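Local structure of cell division protein FtsX (Streptococcus pneumoniae, 6HE6) at residues V14-D19 with D87-E92. The protein forms the membrane part of the ABC-type FtsEX complex of cell division, its large extracellular loop interacting with the peptidoglycan hydrolase PcsB. Numbering follows the deposited sequence.
Sequences VYIRKD and DAYIVE
I16 and V14 lie against Y89 where two neighbouring antiparallel strands pair near the centre of the FtsX extracellular domain. V14 and Y89 form a hydrogen-bonded pair: V14 N donates to Y89 O at 2.9 Å, and Y89 N returns a bond of 2.8 Å to V14 O. That same V14 oxygen also receives a CA-H...O contact from A88 CA. One step along, Y15 and A88 make the non-hydrogen-bonded pair, and I16 N then reaches D87 O at 2.9 Å. Just beyond, a water donates to I16 O and weakly accepts from D87 N, carrying the link past the last direct bond.

I16 has the largest share of the buried surface. Its CG1 lies beside the backbone N (chi1 -59°), and the extended end of the chain carries CD1 obliquely across to a place between the Y89 ring, 3.7 Å from CE2, and D87 CB, 3.9 Å away on the other side. V14 meets V91 by single methyls, CG2 to CG2 at 3.9 Å. On the other face of the sheet, Y15 CD1 rests 3.8 Å from A88 CB, while its hydroxyl bonds to Q116.

The pair forms the middle of a four-stranded antiparallel sheet, with strand 52-58 flanking 88-93 and strand 112-116 flanking 11-16. Helix 41-47 covers the face bearing V14, Y89 and V91, L46 touching all three; F57 of strand 52-58 packs on I16, D87 and Y89. The Y89 hydroxyl is held by D22, and D87 OD1 accepts from K60 N, where strand 52-58 leads into helix 60-70.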
ATOM      1  N   VAL A  14       4.183  -2.925  -1.318  1.00 55.98           N
ATOM      2  CA  VAL A  14       3.822  -3.729  -0.165  1.00 57.87           C
ATOM      3  C   VAL A  14       2.303  -3.780  -0.098  1.00 57.02           C
ATOM      4  O   VAL A  14       1.660  -2.761   0.170  1.00 54.25           O
ATOM      5  CB  VAL A  14       4.415  -3.160   1.127  1.00 53.51           C
ATOM      6  CG1 VAL A  14       3.979  -4.009   2.324  1.00 51.00           C
ATOM      7  CG2 VAL A  14       5.908  -3.127   1.031  1.00 49.82           C
ATOM      8  N   TYR A  15       1.727  -4.961  -0.332  1.00 53.67           N
ATOM      9  CA  TYR A  15       0.276  -5.134  -0.349  1.00 57.26           C
ATOM     10  C   TYR A  15      -0.236  -5.503   1.032  1.00 57.09           C
ATOM     11  O   TYR A  15       0.362  -6.328   1.722  1.00 63.07           O
ATOM     12  CB  TYR A  15      -0.131  -6.206  -1.363  1.00 58.86           C
ATOM     13  CG  TYR A  15       0.209  -5.799  -2.761  1.00 54.61           C
ATOM     14  CD1 TYR A  15      -0.604  -4.927  -3.458  1.00 51.82           C
ATOM     15  CD2 TYR A  15       1.361  -6.248  -3.372  1.00 60.68           C
ATOM     16  CE1 TYR A  15      -0.287  -4.521  -4.735  1.00 55.51           C
ATOM     17  CE2 TYR A  15       1.684  -5.852  -4.648  1.00 60.60           C
ATOM     18  CZ  TYR A  15       0.856  -4.981  -5.322  1.00 58.23           C
ATOM     19  OH  TYR A  15       1.172  -4.589  -6.596  1.00 68.65           O
ATOM     20  N   ILE A  16      -1.347  -4.885   1.431  1.00 54.33           N
ATOM     21  CA  ILE A  16      -1.881  -5.005   2.784  1.00 49.61           C
ATOM     22  C   ILE A  16      -2.987  -6.048   2.763  1.00 59.62           C
ATOM     23  O   ILE A  16      -3.761  -6.111   1.797  1.00 58.62           O
ATOM     24  CB  ILE A  16      -2.414  -3.653   3.304  1.00 58.15           C
ATOM     25  CG1 ILE A  16      -1.316  -2.598   3.307  1.00 61.21           C
ATOM     26  CG2 ILE A  16      -2.973  -3.789   4.726  1.00 57.07           C
ATOM     27  CD1 ILE A  16      -1.854  -1.189   3.209  1.00 65.97           C
ATOM     28  N   ARG A  17      -3.060  -6.874   3.821  1.00 51.42           N
ATOM     29  CA  ARG A  17      -4.134  -7.857   3.946  1.00 57.67           C
ATOM     30  C   ARG A  17      -5.492  -7.176   3.828  1.00 61.39           C
ATOM     31  O   ARG A  17      -5.699  -6.076   4.346  1.00 52.96           O
ATOM     32  CB  ARG A  17      -4.052  -8.600   5.290  1.00 61.90           C
ATOM     33  CG  ARG A  17      -2.910  -9.610   5.405  1.00 72.47           C
ATOM     34  CD  ARG A  17      -3.268 -10.721   6.367  1.00 80.73           C
ATOM     35  NE  ARG A  17      -4.498 -11.378   5.944  1.00 95.90           N
ATOM     36  CZ  ARG A  17      -5.384 -11.919   6.772  1.00108.31           C
ATOM     37  NH1 ARG A  17      -5.179 -11.882   8.082  1.00112.31           N
ATOM     38  NH2 ARG A  17      -6.479 -12.491   6.293  1.00109.89           N
ATOM     39  N   LYS A  18      -6.427  -7.856   3.163  1.00 68.27           N
ATOM     40  CA  LYS A  18      -7.704  -7.246   2.808  1.00 75.07           C
ATOM     41  C   LYS A  18      -8.546  -6.872   4.023  1.00 72.29           C
ATOM     42  O   LYS A  18      -9.480  -6.076   3.893  1.00 83.27           O
ATOM     43  CB  LYS A  18      -8.488  -8.191   1.894  1.00 81.49           C
ATOM     44  CG  LYS A  18      -8.460  -7.789   0.425  1.00 84.87           C
ATOM     45  CD  LYS A  18      -9.397  -8.646  -0.414  1.00 87.50           C
ATOM     46  CE  LYS A  18      -9.573  -8.063  -1.814  1.00 92.35           C
ATOM     47  NZ  LYS A  18      -9.842  -6.587  -1.801  1.00 92.18           N
ATOM     48  N   ASP A  19      -8.238  -7.407   5.198  1.00 62.77           N
ATOM     49  CA  ASP A  19      -9.005  -7.136   6.407  1.00 70.33           C
ATOM     50  C   ASP A  19      -8.304  -6.171   7.348  1.00 71.84           C
ATOM     51  O   ASP A  19      -8.748  -6.008   8.492  1.00 71.09           O
ATOM     52  CB  ASP A  19      -9.285  -8.442   7.139  1.00 91.15           C
ATOM     53  CG  ASP A  19      -8.012  -9.196   7.456  1.00105.71           C
ATOM     54  OD1 ASP A  19      -7.526  -9.931   6.566  1.00106.82           O
ATOM     55  OD2 ASP A  19      -7.489  -9.035   8.580  1.00106.66           O
ATOM     56  N   ASP A  87      -5.095  -2.657  -1.169  1.00 59.42           N
ATOM     57  CA  ASP A  87      -4.372  -1.480  -0.694  1.00 58.43           C
ATOM     58  C   ASP A  87      -2.885  -1.786  -0.609  1.00 62.70           C
ATOM     59  O   ASP A  87      -2.479  -2.922  -0.333  1.00 58.39           O
ATOM     60  CB  ASP A  87      -4.867  -1.043   0.689  1.00 63.39           C
ATOM     61  CG  ASP A  87      -6.270  -0.473   0.667  1.00 68.25           C
ATOM     62  OD1 ASP A  87      -6.799  -0.197  -0.436  1.00 58.29           O
ATOM     63  OD2 ASP A  87      -6.834  -0.285   1.765  1.00 68.90           O
ATOM     64  N   ALA A  88      -2.060  -0.765  -0.821  1.00 48.73           N
ATOM     65  CA  ALA A  88      -0.632  -0.995  -0.929  1.00 52.78           C
ATOM     66  C   ALA A  88       0.125   0.218  -0.415  1.00 52.41           C
ATOM     67  O   ALA A  88      -0.385   1.339  -0.419  1.00 47.70           O
ATOM     68  CB  ALA A  88      -0.225  -1.298  -2.381  1.00 48.97           C
ATOM     69  N   TYR A  89       1.361  -0.019   0.027  1.00 41.52           N
ATOM     70  CA  TYR A  89       2.313   1.059   0.254  1.00 41.42           C
ATOM     71  C   TYR A  89       3.369   1.007  -0.845  1.00 48.16           C
ATOM     72  O   TYR A  89       3.863  -0.071  -1.199  1.00 49.72           O
ATOM     73  CB  TYR A  89       2.977   0.955   1.643  1.00 46.97           C
ATOM     74  CG  TYR A  89       2.079   1.450   2.762  1.00 49.17           C
ATOM     75  CD1 TYR A  89       1.751   2.799   2.872  1.00 47.30           C
ATOM     76  CD2 TYR A  89       1.548   0.571   3.690  1.00 41.61           C
ATOM     77  CE1 TYR A  89       0.935   3.255   3.895  1.00 44.18           C
ATOM     78  CE2 TYR A  89       0.722   1.016   4.709  1.00 47.25           C
ATOM     79  CZ  TYR A  89       0.414   2.358   4.794  1.00 44.48           C
ATOM     80  OH  TYR A  89      -0.419   2.805   5.780  1.00 51.94           O
ATOM     81  N   ILE A  90       3.704   2.166  -1.386  1.00 41.83           N
ATOM     82  CA  ILE A  90       4.748   2.286  -2.396  1.00 45.77           C
ATOM     83  C   ILE A  90       5.989   2.757  -1.656  1.00 50.61           C
ATOM     84  O   ILE A  90       6.035   3.888  -1.165  1.00 46.17           O
ATOM     85  CB  ILE A  90       4.350   3.247  -3.526  1.00 52.67           C
ATOM     86  CG1 ILE A  90       2.936   2.976  -4.038  1.00 59.98           C
ATOM     87  CG2 ILE A  90       5.369   3.179  -4.663  1.00 56.72           C
ATOM     88  CD1 ILE A  90       2.768   1.684  -4.840  1.00 60.15           C
ATOM     89  N   VAL A  91       6.973   1.874  -1.524  1.00 47.83           N
ATOM     90  CA  VAL A  91       8.163   2.130  -0.719  1.00 44.96           C
ATOM     91  C   VAL A  91       9.312   2.470  -1.653  1.00 53.72           C
ATOM     92  O   VAL A  91       9.530   1.775  -2.656  1.00 56.00           O
ATOM     93  CB  VAL A  91       8.516   0.917   0.159  1.00 47.58           C
ATOM     94  CG1 VAL A  91       9.769   1.182   1.003  1.00 54.18           C
ATOM     95  CG2 VAL A  91       7.316   0.507   1.064  1.00 46.99           C
ATOM     96  N   GLU A  92      10.040   3.541  -1.328  1.00 46.02           N
ATOM     97  CA  GLU A  92      11.224   3.954  -2.067  1.00 51.45           C
ATOM     98  C   GLU A  92      12.463   3.604  -1.251  1.00 52.65           C
ATOM     99  O   GLU A  92      12.621   4.094  -0.129  1.00 56.67           O
ATOM    100  CB  GLU A  92      11.177   5.455  -2.353  1.00 59.67           C
ATOM    101  CG  GLU A  92      12.450   6.008  -2.992  1.00 69.37           C
ATOM    102  CD  GLU A  92      12.400   7.515  -3.139  1.00 80.53           C
ATOM    103  OE1 GLU A  92      11.590   8.139  -2.424  1.00 85.76           O
ATOM    104  OE2 GLU A  92      13.162   8.075  -3.959  1.00 82.02           O
TER
HETATM  105  O   HOH W   1      -5.942  -4.431   1.074  1.00 54.51           O